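Local coordinates for Galactose/lactose metabolism regulatory protein GAL80 (Saccharomyces cerevisiae, PDB 3BTV) that represses the yeast galactose and lactose genes by binding GAL4 and blocking its transcriptional activation when no inducing sugar is present, at residues 76-80 against 81-85; 99-102 against 103-106; 131-134 against 135-138; 165-169 against 170-174; 219-222 against 223-226. The protein carries 1 engineered substitution. All blocks are in the same frame, centred on the assembly; numbering follows the deposited sequence.

Contact 1: 76-80 against 81-85; sequences TAFPT and LESFA
The backbone oxygen of T80 takes two bonds from the first turn of the helix that follows it. S83 OG donates to T80 O at 2.7 Å. F84 N donates to the same oxygen at 3.1 Å, and this bond is nearly straight (169° at the hydrogen). Both donors come from one face of the T80 carbonyl plane, the hydroxyl well bent off the C=O direction and the amide closer to it. S83 can reach back because its OG sits between its own backbone N and carbonyl carbon (chi1 52°), which turns the hydroxyl toward the chain before the helix. T80 OG1 also faces the turn, 2.9 Å from S83 N. T80 is the N-cap residue of helix 81-86. This is the junction in a Rossmann domain where strand 76-78, at one margin of the parallel sheet, gives way to a helix. The strand is fixed by backbone bonds of T76 to T53 and F78 to L55 on the neighbouring strand 50-56. One turn into the helix, A85 N bonds to L81 O. The apolar part of the contact is carried by F78, whose CB lies 3.8 Å from F84 CB. S83 CB lies at the edge of the F78 ring, in the ring plane. The two phenylalanines form an offset edge-to-face pair, with F84 presenting its edge to the face of F78. Their centroids are 6.0 Å apart and the planes stand at 88°. A54 of strand 50-56 touches both side chains.

Contact 2: 99-102 against 103-106; sequences VASH and YEVV
E104 carries its CG between its own backbone N and carbonyl carbon (chi1 80°), and this folds the chain back over S101. CG then rests 3.3 Å from S101 O, while the carboxylate end stays at a looser distance, with OE2 4.2 Å from S101 OG. In V105 the CG2 methyl is anti to the carbonyl carbon and comes to the same S101 O. That oxygen also accepts V105 N at 3.1 Å, in a bond bent to 144° at the hydrogen. One residue on, the pattern repeats with a shorter bond. V106 N donates to H102 O at 2.7 Å, nearly along the C=O axis, and V106 CG2 lies 3.1 Å from that oxygen. These bonds start helix 102-112, which in the Rossmann fold follows strand 92-95 and crosses over to the parallel strand 121-125. The CB of H102 leads away from 103-106. One face of the imidazole lies on V99 CA, which sits over the ring centre at 3.7 Å above the plane. Its ND1 is hydrogen-bonded to L128 O, and NE2 makes a weak bond to I97 O. The ring and V106 both pack on I95 of strand 92-95. S101 OG has a weak bond to Q98 OE1 in the loop before it.

Contact 3: 131-134 against 135-138; sequences SLDQ and AESI
S131 and A135 open the first turn of helix 132-143, the helix of a beta-alpha-beta crossover between the parallel strands 121-125 and 148-152 of the Rossmann domain. A135 N bonds to S131 O. S131 is the N-cap, and its OG accepts Q134 N at 3.1 Å in a straight bond (170° at the hydrogen). E136 N donates to L132 O at 2.8 Å, and the ladder continues from S137 N to D133 O and from I138 N to Q134 O. On the flank toward helix 405-424, the side chains of L132 and E136 cross obliquely. L132 CG is anti to its backbone N (chi1 176°), and this swings CD1 to 3.7 Å from E136 OE2. The carboxylate therefore lies against a leucine methyl. The same OE2 has a long, weak ion pair with R413, and L132 touches R413 as well. D133 OD1 is 4.4 Å from E136 OE1, a nearness of like charges that R413, at long range, may partly offset. An alanine in place of E136 would probably leave R413 without this distant partner and the L132 methyl without the carboxylate that lies against it. Further out, A135 packs on H412 and E136 on L409. On another side, Q134 sends OE1 back to C130 N, which fixes its amide beside the loop before the helix. I138 sets its CG1 3.3 Å from Q134 O. S137 OG adds a weak bond of 3.5 Å to D133 O.

Contact 4: 165-169 against 170-174; sequences KELIS and QGYIG
Y172 N turns back to bond L167 O at 3.0 Å, and G171 N bonds I168 O at 3.1 Å. The second donor stands above the I168 carbonyl plane and not on a lone pair. One residue earlier, Q170 N still makes a helical bond to E166 O at 2.9 Å. S169 OG donates to the same oxygen at 3.0 Å, from the same face. The chain reverses at G171, where phi is 85°; a CB there would collide with the carbonyl oxygen of Q170. A water fastens the loop to the helix end: it donates to I168 O and to G174 O and accepts I173 N at 2.9 Å. Among the side chains, L167 and Y172 lie alongside each other. L167 CD2 sits over one face of the tyrosine ring, 4.0 Å from its centroid, in a CH-pi contact shifted toward the rim. I168 CG1 meets I173 CD1 at 4.0 Å, and I299 of strand 295-301 touches both isoleucines. Y172 OH is hydrogen-bonded to E354. Its ring has a cation-pi contact with R304, the arginine engineered into this super-repressor, which also bonds Y172 O. Strand 176-184 of the C-terminal domain follows. The paired backbone bonds, with G171 as C-prime and L167 packed on Y172, form a Schellman motif ending helix 159-169.

Contact 5: 219-222 against 223-226; sequences DILQ and YMTS
T225 and L221 meet in the last turn of helix 209-225, which closes in a Schellman motif with S226 as its C-prime residue at positive phi. The T225 hydroxyl lies between its backbone N and carbonyl carbon (chi1 64°). From there OG1 donates to L221 O at 3.0 Å. T225 N bonds the same oxygen at 3.1 Å, and the two donors arrive from opposite faces of the carbonyl plane. The T225 methyl CG2 also lies close to L221 O, and the T225 side chain touches I176 and I179 of strand 176-184. An alanine at T225 would remove the hydroxyl and the methyl, and would probably leave L221 O with the backbone bond alone and weaken the side-chain packing on I176 and I179. M224 is extended as far as SD and then bends (chi3 -65°). The bend curls its CE methyl back over the preceding turn, 3.9 Å from L221 CA. CE is 4.3 Å from I220 CG1 and equally far from L221 CD1, so it spans both residues. M224 and I220 also meet I161 of helix 159-169. Y223 CG is anti to its backbone N, which directs the ring off the helix, and OH bonds to D398 O. Q222 returns its NE2 to I218 O. D219 OD2 makes a salt bridge with R156. In the backbone, M224 N bonds I220 O and Y223 N bonds D219 O at 2.9 Å. Y223 CB lies 3.4 Å from that same D219 O.

Overall arrangement
From the N terminus the five contacts follow in series, and none nests in or crosses another. Each is local and closes a turn at or near one end of a helix. Contacts 1, 2 and 3 lie in the Rossmann domain and start the helices after strands 76-78, 92-95 and 121-125. They touch in turn: L81 of contact 1 packs on V105 of contact 2, and Y103 of contact 2 packs on Q134, S137 and I138 of contact 3. Contacts 4 and 5 lie in the C-terminal domain and end helices 159-169 and 209-225. K165 NZ of contact 4 reaches Y223 O of contact 5. The centres of contacts 1 and 4 are about 48 Å apart.

Contact 1: 76-80 against 81-85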
loop_
_atom_site.group_PDB
_atom_site.type_symbol
_atom_site.label_atom_id
_atom_site.label_comp_id
_atom_site.label_asym_id
_atom_site.label_seq_id
_atom_site.Cartn_x
_atom_site.Cartn_y
_atom_site.Cartn_z
ATOM N N THR B 76 36.107 -23.246 26.734
ATOM C CA THR B 76 37.333 -22.564 27.108
ATOM C C THR B 76 37.351 -21.187 26.457
ATOM O O THR B 76 36.965 -21.041 25.299
ATOM C CB THR B 76 38.580 -23.368 26.688
ATOM O OG1 THR B 76 38.530 -23.630 25.280
ATOM C CG2 THR B 76 38.628 -24.692 27.433
ATOM N N ALA B 77 37.792 -20.182 27.208
ATOM C CA ALA B 77 37.802 -18.801 26.726
ATOM C C ALA B 77 39.089 -18.458 25.979
ATOM O O ALA B 77 40.141 -18.263 26.591
ATOM C CB ALA B 77 37.588 -17.835 27.883
ATOM N N PHE B 78 38.998 -18.373 24.655
ATOM C CA PHE B 78 40.167 -18.084 23.827
ATOM C C PHE B 78 40.570 -16.617 23.902
ATOM O O PHE B 78 39.714 -15.736 24.008
ATOM C CB PHE B 78 39.932 -18.518 22.379
ATOM C CG PHE B 78 39.886 -20.010 22.200
ATOM C CD1 PHE B 78 38.834 -20.753 22.715
ATOM C CD2 PHE B 78 40.900 -20.672 21.526
ATOM C CE1 PHE B 78 38.791 -22.127 22.558
ATOM C CE2 PHE B 78 40.864 -22.047 21.367
ATOM C CZ PHE B 78 39.809 -22.775 21.884
ATOM N N PRO B 79 41.887 -16.357 23.848
ATOM C CA PRO B 79 42.482 -15.030 24.030
ATOM C C PRO B 79 42.382 -14.184 22.773
ATOM O O PRO B 79 42.095 -12.988 22.849
ATOM C CB PRO B 79 43.965 -15.341 24.303
ATOM C CG PRO B 79 44.075 -16.850 24.368
ATOM C CD PRO B 79 42.915 -17.379 23.606
ATOM N N THR B 80 42.633 -14.807 21.627
ATOM C CA THR B 80 42.643 -14.100 20.354
ATOM C C THR B 80 41.612 -14.692 19.409
ATOM O O THR B 80 41.172 -15.830 19.587
ATOM C CB THR B 80 44.023 -14.196 19.678
ATOM O OG1 THR B 80 44.300 -15.564 19.348
ATOM C CG2 THR B 80 45.104 -13.683 20.609
ATOM N N LEU B 81 41.227 -13.921 18.401
ATOM C CA LEU B 81 40.328 -14.433 17.379
ATOM C C LEU B 81 41.036 -15.571 16.651
ATOM O O LEU B 81 40.417 -16.557 16.254
ATOM C CB LEU B 81 39.945 -13.328 16.395
ATOM C CG LEU B 81 38.888 -13.678 15.340
ATOM C CD1 LEU B 81 37.586 -14.110 15.999
ATOM C CD2 LEU B 81 38.652 -12.507 14.386
ATOM N N GLU B 82 42.347 -15.425 16.493
ATOM C CA GLU B 82 43.157 -16.422 15.804
ATOM C C GLU B 82 43.118 -17.779 16.499
ATOM O O GLU B 82 42.850 -18.799 15.868
ATOM C CB GLU B 82 44.602 -15.947 15.690
ATOM C CG GLU B 82 45.555 -17.017 15.204
ATOM C CD GLU B 82 46.907 -16.456 14.838
ATOM O OE1 GLU B 82 47.011 -15.222 14.677
ATOM O OE2 GLU B 82 47.863 -17.249 14.705
ATOM N N SER B 83 43.403 -17.787 17.796
ATOM C CA SER B 83 43.321 -19.012 18.580
ATOM C C SER B 83 41.914 -19.600 18.491
ATOM O O SER B 83 41.739 -20.779 18.179
ATOM C CB SER B 83 43.695 -18.739 20.036
ATOM O OG SER B 83 42.945 -17.654 20.558
ATOM N N PHE B 84 40.913 -18.767 18.753
ATOM C CA PHE B 84 39.515 -19.182 18.658
ATOM C C PHE B 84 39.221 -19.889 17.333
ATOM O O PHE B 84 38.748 -21.027 17.316
ATOM C CB PHE B 84 38.586 -17.971 18.839
ATOM C CG PHE B 84 37.111 -18.300 18.758
ATOM C CD1 PHE B 84 36.429 -18.784 19.869
ATOM C CD2 PHE B 84 36.407 -18.106 17.578
ATOM C CE1 PHE B 84 35.079 -19.080 19.804
ATOM C CE2 PHE B 84 35.039 -18.397 17.500
ATOM C CZ PHE B 84 34.374 -18.884 18.614
ATOM N N ALA B 85 39.518 -19.213 16.224
ATOM C CA ALA B 85 39.171 -19.712 14.894
ATOM C C ALA B 85 39.985 -20.936 14.481
ATOM O O ALA B 85 39.517 -21.762 13.693
ATOM C CB ALA B 85 39.321 -18.606 13.857
#

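Contact 2: 99-102 against 103-106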
loop_
_atom_site.group_PDB
_atom_site.type_symbol
_atom_site.label_atom_id
_atom_site.label_comp_id
_atom_site.label_asym_id
_atom_site.label_seq_id
_atom_site.Cartn_x
_atom_site.Cartn_y
_atom_site.Cartn_z
ATOM N N VAL B 99 26.065 -5.992 13.424
ATOM C CA VAL B 99 26.305 -6.133 11.992
ATOM C C VAL B 99 27.542 -5.343 11.557
ATOM O O VAL B 99 28.341 -5.824 10.759
ATOM C CB VAL B 99 25.072 -5.706 11.174
ATOM C CG1 VAL B 99 25.344 -5.835 9.686
ATOM C CG2 VAL B 99 23.856 -6.545 11.575
ATOM N N ALA B 100 27.720 -4.146 12.101
ATOM C CA ALA B 100 28.865 -3.313 11.719
ATOM C C ALA B 100 30.222 -3.983 11.957
ATOM O O ALA B 100 31.229 -3.551 11.400
ATOM C CB ALA B 100 28.808 -1.957 12.424
ATOM N N SER B 101 30.245 -5.032 12.781
ATOM C CA SER B 101 31.483 -5.743 13.097
ATOM C C SER B 101 31.628 -7.066 12.346
ATOM O O SER B 101 32.670 -7.720 12.441
ATOM C CB SER B 101 31.574 -6.020 14.603
ATOM O OG SER B 101 31.583 -4.811 15.341
ATOM N N HIS B 102 30.585 -7.457 11.616
ATOM C CA HIS B 102 30.559 -8.744 10.914
ATOM C C HIS B 102 31.742 -8.931 9.971
ATOM O O HIS B 102 32.456 -9.927 10.048
ATOM C CB HIS B 102 29.257 -8.901 10.124
ATOM C CG HIS B 102 28.088 -9.332 10.957
ATOM N ND1 HIS B 102 26.852 -9.616 10.415
ATOM C CD2 HIS B 102 27.970 -9.546 12.289
ATOM C CE1 HIS B 102 26.019 -9.970 11.379
ATOM N NE2 HIS B 102 26.674 -9.935 12.527
ATOM N N TYR B 103 31.933 -7.976 9.073
ATOM C CA TYR B 103 32.988 -8.069 8.071
ATOM C C TYR B 103 34.364 -8.155 8.716
ATOM O O TYR B 103 35.148 -9.056 8.404
ATOM C CB TYR B 103 32.907 -6.876 7.118
ATOM C CG TYR B 103 33.849 -6.930 5.941
ATOM C CD1 TYR B 103 33.571 -7.725 4.834
ATOM C CD2 TYR B 103 35.004 -6.156 5.921
ATOM C CE1 TYR B 103 34.433 -7.760 3.744
ATOM C CE2 TYR B 103 35.866 -6.184 4.842
ATOM C CZ TYR B 103 35.577 -6.988 3.757
ATOM O OH TYR B 103 36.435 -7.018 2.684
ATOM N N GLU B 104 34.653 -7.236 9.634
ATOM C CA GLU B 104 35.988 -7.173 10.242
ATOM C C GLU B 104 36.309 -8.428 11.043
ATOM O O GLU B 104 37.464 -8.806 11.160
ATOM C CB GLU B 104 36.145 -5.931 11.129
ATOM C CG GLU B 104 35.537 -6.071 12.520
ATOM C CD GLU B 104 35.449 -4.747 13.262
ATOM O OE1 GLU B 104 35.165 -3.717 12.610
ATOM O OE2 GLU B 104 35.657 -4.742 14.496
ATOM N N VAL B 105 35.284 -9.077 11.582
ATOM C CA VAL B 105 35.494 -10.290 12.365
ATOM C C VAL B 105 35.479 -11.552 11.503
ATOM O O VAL B 105 36.373 -12.388 11.601
ATOM C CB VAL B 105 34.429 -10.451 13.458
ATOM C CG1 VAL B 105 34.637 -11.771 14.180
ATOM C CG2 VAL B 105 34.503 -9.288 14.438
ATOM N N VAL B 106 34.459 -11.688 10.660
ATOM C CA VAL B 106 34.266 -12.922 9.901
ATOM C C VAL B 106 35.369 -13.197 8.875
ATOM O O VAL B 106 35.775 -14.345 8.697
ATOM C CB VAL B 106 32.882 -12.953 9.221
ATOM C CG1 VAL B 106 32.745 -14.178 8.329
ATOM C CG2 VAL B 106 31.777 -12.942 10.279
#

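Contact 3: 131-134 against 135-138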
loop_
_atom_site.group_PDB
_atom_site.type_symbol
_atom_site.label_atom_id
_atom_site.label_comp_id
_atom_site.label_asym_id
_atom_site.label_seq_id
_atom_site.Cartn_x
_atom_site.Cartn_y
_atom_site.Cartn_z
ATOM N N SER B 131 26.738 -3.722 3.632
ATOM C CA SER B 131 26.546 -3.403 2.220
ATOM C C SER B 131 26.556 -4.680 1.401
ATOM O O SER B 131 27.058 -5.711 1.853
ATOM C CB SER B 131 27.659 -2.484 1.724
ATOM O OG SER B 131 28.909 -3.170 1.734
ATOM N N LEU B 132 25.996 -4.607 0.198
ATOM C CA LEU B 132 25.994 -5.747 -0.710
ATOM C C LEU B 132 27.447 -6.147 -1.007
ATOM O O LEU B 132 27.809 -7.330 -0.994
ATOM C CB LEU B 132 25.226 -5.392 -1.992
ATOM C CG LEU B 132 25.197 -6.451 -3.094
ATOM C CD1 LEU B 132 24.683 -7.767 -2.548
ATOM C CD2 LEU B 132 24.372 -5.994 -4.269
ATOM N N ASP B 133 28.290 -5.150 -1.242
ATOM C CA ASP B 133 29.717 -5.399 -1.464
ATOM C C ASP B 133 30.326 -6.268 -0.368
ATOM O O ASP B 133 30.934 -7.302 -0.654
ATOM C CB ASP B 133 30.487 -4.085 -1.573
ATOM C CG ASP B 133 30.333 -3.433 -2.932
ATOM O OD1 ASP B 133 29.928 -4.133 -3.886
ATOM O OD2 ASP B 133 30.620 -2.224 -3.050
ATOM N N GLN B 134 30.164 -5.847 0.884
ATOM C CA GLN B 134 30.617 -6.641 2.025
ATOM C C GLN B 134 29.989 -8.028 2.023
ATOM O O GLN B 134 30.670 -9.021 2.285
ATOM C CB GLN B 134 30.251 -5.953 3.345
ATOM C CG GLN B 134 31.247 -4.918 3.839
ATOM C CD GLN B 134 31.016 -4.524 5.297
ATOM O OE1 GLN B 134 30.037 -4.939 5.930
ATOM N NE2 GLN B 134 31.927 -3.725 5.837
ATOM N N ALA B 135 28.680 -8.091 1.761
ATOM C CA ALA B 135 27.964 -9.368 1.818
ATOM C C ALA B 135 28.550 -10.358 0.808
ATOM O O ALA B 135 28.788 -11.529 1.121
ATOM C CB ALA B 135 26.457 -9.164 1.579
ATOM N N GLU B 136 28.793 -9.873 -0.403
ATOM C CA GLU B 136 29.416 -10.691 -1.438
ATOM C C GLU B 136 30.810 -11.174 -1.067
ATOM O O GLU B 136 31.158 -12.329 -1.321
ATOM C CB GLU B 136 29.409 -9.963 -2.784
ATOM C CG GLU B 136 28.091 -10.173 -3.510
ATOM C CD GLU B 136 27.838 -9.165 -4.608
ATOM O OE1 GLU B 136 28.697 -8.281 -4.822
ATOM O OE2 GLU B 136 26.771 -9.263 -5.256
ATOM N N SER B 137 31.601 -10.318 -0.428
ATOM C CA SER B 137 32.934 -10.730 0.016
ATOM C C SER B 137 32.844 -11.841 1.037
ATOM O O SER B 137 33.603 -12.808 0.984
ATOM C CB SER B 137 33.708 -9.565 0.630
ATOM O OG SER B 137 34.101 -8.640 -0.365
ATOM N N ILE B 138 31.919 -11.683 1.978
ATOM C CA ILE B 138 31.737 -12.670 3.028
ATOM C C ILE B 138 31.248 -13.981 2.426
ATOM O O ILE B 138 31.739 -15.056 2.787
ATOM C CB ILE B 138 30.732 -12.187 4.096
ATOM C CG1 ILE B 138 31.300 -10.972 4.839
ATOM C CG2 ILE B 138 30.421 -13.316 5.076
ATOM C CD1 ILE B 138 30.314 -10.285 5.758
#

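Contact 4: 165-169 against 170-174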
loop_
_atom_site.group_PDB
_atom_site.type_symbol
_atom_site.label_atom_id
_atom_site.label_comp_id
_atom_site.label_asym_id
_atom_site.label_seq_id
_atom_site.Cartn_x
_atom_site.Cartn_y
_atom_site.Cartn_z
ATOM N N LYS B 165 2.526 -20.965 4.716
ATOM C CA LYS B 165 3.208 -21.522 3.547
ATOM C C LYS B 165 2.538 -22.831 3.118
ATOM O O LYS B 165 2.337 -23.077 1.928
ATOM C CB LYS B 165 4.678 -21.795 3.859
ATOM C CG LYS B 165 5.517 -22.276 2.643
ATOM C CD LYS B 165 7.006 -22.338 3.025
ATOM C CE LYS B 165 7.870 -23.028 1.974
ATOM N NZ LYS B 165 7.808 -22.391 0.644
ATOM N N GLU B 166 2.210 -23.671 4.102
ATOM C CA GLU B 166 1.589 -24.965 3.828
ATOM C C GLU B 166 0.241 -24.760 3.160
ATOM O O GLU B 166 -0.041 -25.373 2.135
ATOM C CB GLU B 166 1.425 -25.791 5.112
ATOM C CG GLU B 166 2.747 -26.315 5.663
ATOM C CD GLU B 166 2.613 -26.975 7.030
ATOM O OE1 GLU B 166 1.488 -27.014 7.576
ATOM O OE2 GLU B 166 3.642 -27.447 7.563
ATOM N N LEU B 167 -0.580 -23.875 3.733
ATOM C CA LEU B 167 -1.902 -23.605 3.179
ATOM C C LEU B 167 -1.807 -23.093 1.741
ATOM O O LEU B 167 -2.517 -23.549 0.837
ATOM C CB LEU B 167 -2.661 -22.631 4.080
ATOM C CG LEU B 167 -3.052 -23.298 5.411
ATOM C CD1 LEU B 167 -3.466 -22.301 6.480
ATOM C CD2 LEU B 167 -4.150 -24.371 5.204
ATOM N N ILE B 168 -0.922 -22.138 1.530
ATOM C CA ILE B 168 -0.740 -21.594 0.201
ATOM C C ILE B 168 -0.278 -22.660 -0.781
ATOM O O ILE B 168 -0.851 -22.793 -1.856
ATOM C CB ILE B 168 0.248 -20.441 0.206
ATOM C CG1 ILE B 168 -0.350 -19.278 1.001
ATOM C CG2 ILE B 168 0.592 -20.027 -1.223
ATOM C CD1 ILE B 168 0.659 -18.179 1.323
ATOM N N SER B 169 0.755 -23.409 -0.407
ATOM C CA SER B 169 1.320 -24.406 -1.304
ATOM C C SER B 169 0.299 -25.496 -1.624
ATOM O O SER B 169 0.306 -26.046 -2.717
ATOM C CB SER B 169 2.593 -25.020 -0.712
ATOM O OG SER B 169 2.274 -25.920 0.333
ATOM N N GLN B 170 -0.600 -25.787 -0.688
ATOM C CA GLN B 170 -1.600 -26.845 -0.917
ATOM C C GLN B 170 -2.871 -26.386 -1.608
ATOM O O GLN B 170 -3.824 -27.153 -1.720
ATOM C CB GLN B 170 -1.961 -27.518 0.399
ATOM C CG GLN B 170 -0.800 -28.266 0.983
ATOM C CD GLN B 170 -1.170 -28.951 2.267
ATOM O OE1 GLN B 170 -2.130 -28.560 2.939
ATOM N NE2 GLN B 170 -0.412 -29.977 2.626
ATOM N N GLY B 171 -2.903 -25.136 -2.060
ATOM C CA GLY B 171 -4.046 -24.661 -2.818
ATOM C C GLY B 171 -5.203 -24.155 -1.984
ATOM O O GLY B 171 -6.258 -23.823 -2.532
ATOM N N TYR B 172 -5.011 -24.082 -0.669
ATOM C CA TYR B 172 -6.100 -23.688 0.222
ATOM C C TYR B 172 -6.634 -22.294 -0.054
ATOM O O TYR B 172 -7.796 -22.020 0.217
ATOM C CB TYR B 172 -5.653 -23.768 1.679
ATOM C CG TYR B 172 -6.769 -23.921 2.679
ATOM C CD1 TYR B 172 -7.448 -25.129 2.810
ATOM C CD2 TYR B 172 -7.119 -22.870 3.527
ATOM C CE1 TYR B 172 -8.460 -25.278 3.741
ATOM C CE2 TYR B 172 -8.128 -23.013 4.471
ATOM C CZ TYR B 172 -8.792 -24.220 4.571
ATOM O OH TYR B 172 -9.796 -24.380 5.493
ATOM N N ILE B 173 -5.796 -21.390 -0.560
ATOM C CA ILE B 173 -6.307 -20.048 -0.854
ATOM C C ILE B 173 -6.525 -19.791 -2.342
ATOM O O ILE B 173 -7.030 -18.745 -2.726
ATOM C CB ILE B 173 -5.493 -18.914 -0.192
ATOM C CG1 ILE B 173 -4.164 -18.700 -0.889
ATOM C CG2 ILE B 173 -5.291 -19.166 1.329
ATOM C CD1 ILE B 173 -3.525 -17.374 -0.466
ATOM N N GLY B 174 -6.211 -20.783 -3.165
ATOM C CA GLY B 174 -6.341 -20.648 -4.605
ATOM C C GLY B 174 -5.091 -19.944 -5.111
ATOM O O GLY B 174 -4.044 -19.997 -4.463
HETATM O O HOH W 1 -3.540 -21.588 -2.304
#

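Contact 5: 219-222 against 223-226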
loop_
_atom_site.group_PDB
_atom_site.type_symbol
_atom_site.label_atom_id
_atom_site.label_comp_id
_atom_site.label_asym_id
_atom_site.label_seq_id
_atom_site.Cartn_x
_atom_site.Cartn_y
_atom_site.Cartn_z
ATOM N N ASP B 219 11.329 -11.113 3.250
ATOM C CA ASP B 219 11.869 -12.447 3.050
ATOM C C ASP B 219 10.846 -13.523 3.387
ATOM O O ASP B 219 10.738 -14.502 2.657
ATOM C CB ASP B 219 13.137 -12.709 3.867
ATOM C CG ASP B 219 13.617 -14.144 3.711
ATOM O OD1 ASP B 219 14.062 -14.506 2.600
ATOM O OD2 ASP B 219 13.508 -14.923 4.679
ATOM N N ILE B 220 10.118 -13.379 4.495
ATOM C CA ILE B 220 9.082 -14.388 4.793
ATOM C C ILE B 220 7.975 -14.330 3.756
ATOM O O ILE B 220 7.362 -15.351 3.434
ATOM C CB ILE B 220 8.472 -14.294 6.231
ATOM C CG1 ILE B 220 7.712 -12.988 6.415
ATOM C CG2 ILE B 220 9.545 -14.459 7.314
ATOM C CD1 ILE B 220 7.032 -12.891 7.774
ATOM N N LEU B 221 7.714 -13.145 3.215
ATOM C CA LEU B 221 6.677 -13.056 2.191
ATOM C C LEU B 221 7.054 -13.934 1.009
ATOM O O LEU B 221 6.245 -14.722 0.524
ATOM C CB LEU B 221 6.459 -11.618 1.702
ATOM C CG LEU B 221 5.329 -11.577 0.670
ATOM C CD1 LEU B 221 3.963 -11.909 1.346
ATOM C CD2 LEU B 221 5.275 -10.243 -0.037
ATOM N N GLN B 222 8.295 -13.797 0.550
ATOM C CA GLN B 222 8.769 -14.564 -0.593
ATOM C C GLN B 222 8.828 -16.036 -0.265
ATOM O O GLN B 222 8.522 -16.882 -1.101
ATOM C CB GLN B 222 10.153 -14.084 -1.014
ATOM C CG GLN B 222 10.128 -12.697 -1.612
ATOM C CD GLN B 222 11.526 -12.136 -1.772
ATOM O OE1 GLN B 222 12.093 -12.157 -2.855
ATOM N NE2 GLN B 222 12.098 -11.656 -0.684
ATOM N N TYR B 223 9.207 -16.333 0.968
ATOM C CA TYR B 223 9.261 -17.715 1.424
ATOM C C TYR B 223 7.869 -18.372 1.462
ATOM O O TYR B 223 7.702 -19.513 1.028
ATOM C CB TYR B 223 9.952 -17.793 2.789
ATOM C CG TYR B 223 10.192 -19.212 3.272
ATOM C CD1 TYR B 223 11.045 -20.070 2.579
ATOM C CD2 TYR B 223 9.565 -19.693 4.411
ATOM C CE1 TYR B 223 11.268 -21.358 3.014
ATOM C CE2 TYR B 223 9.789 -20.986 4.863
ATOM C CZ TYR B 223 10.630 -21.812 4.151
ATOM O OH TYR B 223 10.844 -23.096 4.582
ATOM N N MET B 224 6.871 -17.651 1.967
ATOM C CA MET B 224 5.500 -18.179 2.080
ATOM C C MET B 224 4.815 -18.359 0.730
ATOM O O MET B 224 4.021 -19.272 0.552
ATOM C CB MET B 224 4.629 -17.228 2.911
ATOM C CG MET B 224 4.854 -17.294 4.392
ATOM S SD MET B 224 3.665 -16.235 5.246
ATOM C CE MET B 224 4.133 -14.587 4.675
ATOM N N THR B 225 5.092 -17.458 -0.209
ATOM C CA THR B 225 4.450 -17.520 -1.499
ATOM C C THR B 225 5.305 -18.316 -2.469
ATOM O O THR B 225 4.912 -18.555 -3.602
ATOM C CB THR B 225 4.202 -16.107 -2.088
ATOM O OG1 THR B 225 5.460 -15.452 -2.323
ATOM C CG2 THR B 225 3.348 -15.265 -1.137
ATOM N N SER B 226 6.481 -18.729 -2.021
ATOM C CA SER B 226 7.429 -19.414 -2.904
ATOM C C SER B 226 7.661 -18.640 -4.204
ATOM O O SER B 226 7.607 -19.216 -5.286
ATOM C CB SER B 226 6.941 -20.826 -3.249
ATOM O OG SER B 226 6.790 -21.623 -2.086
#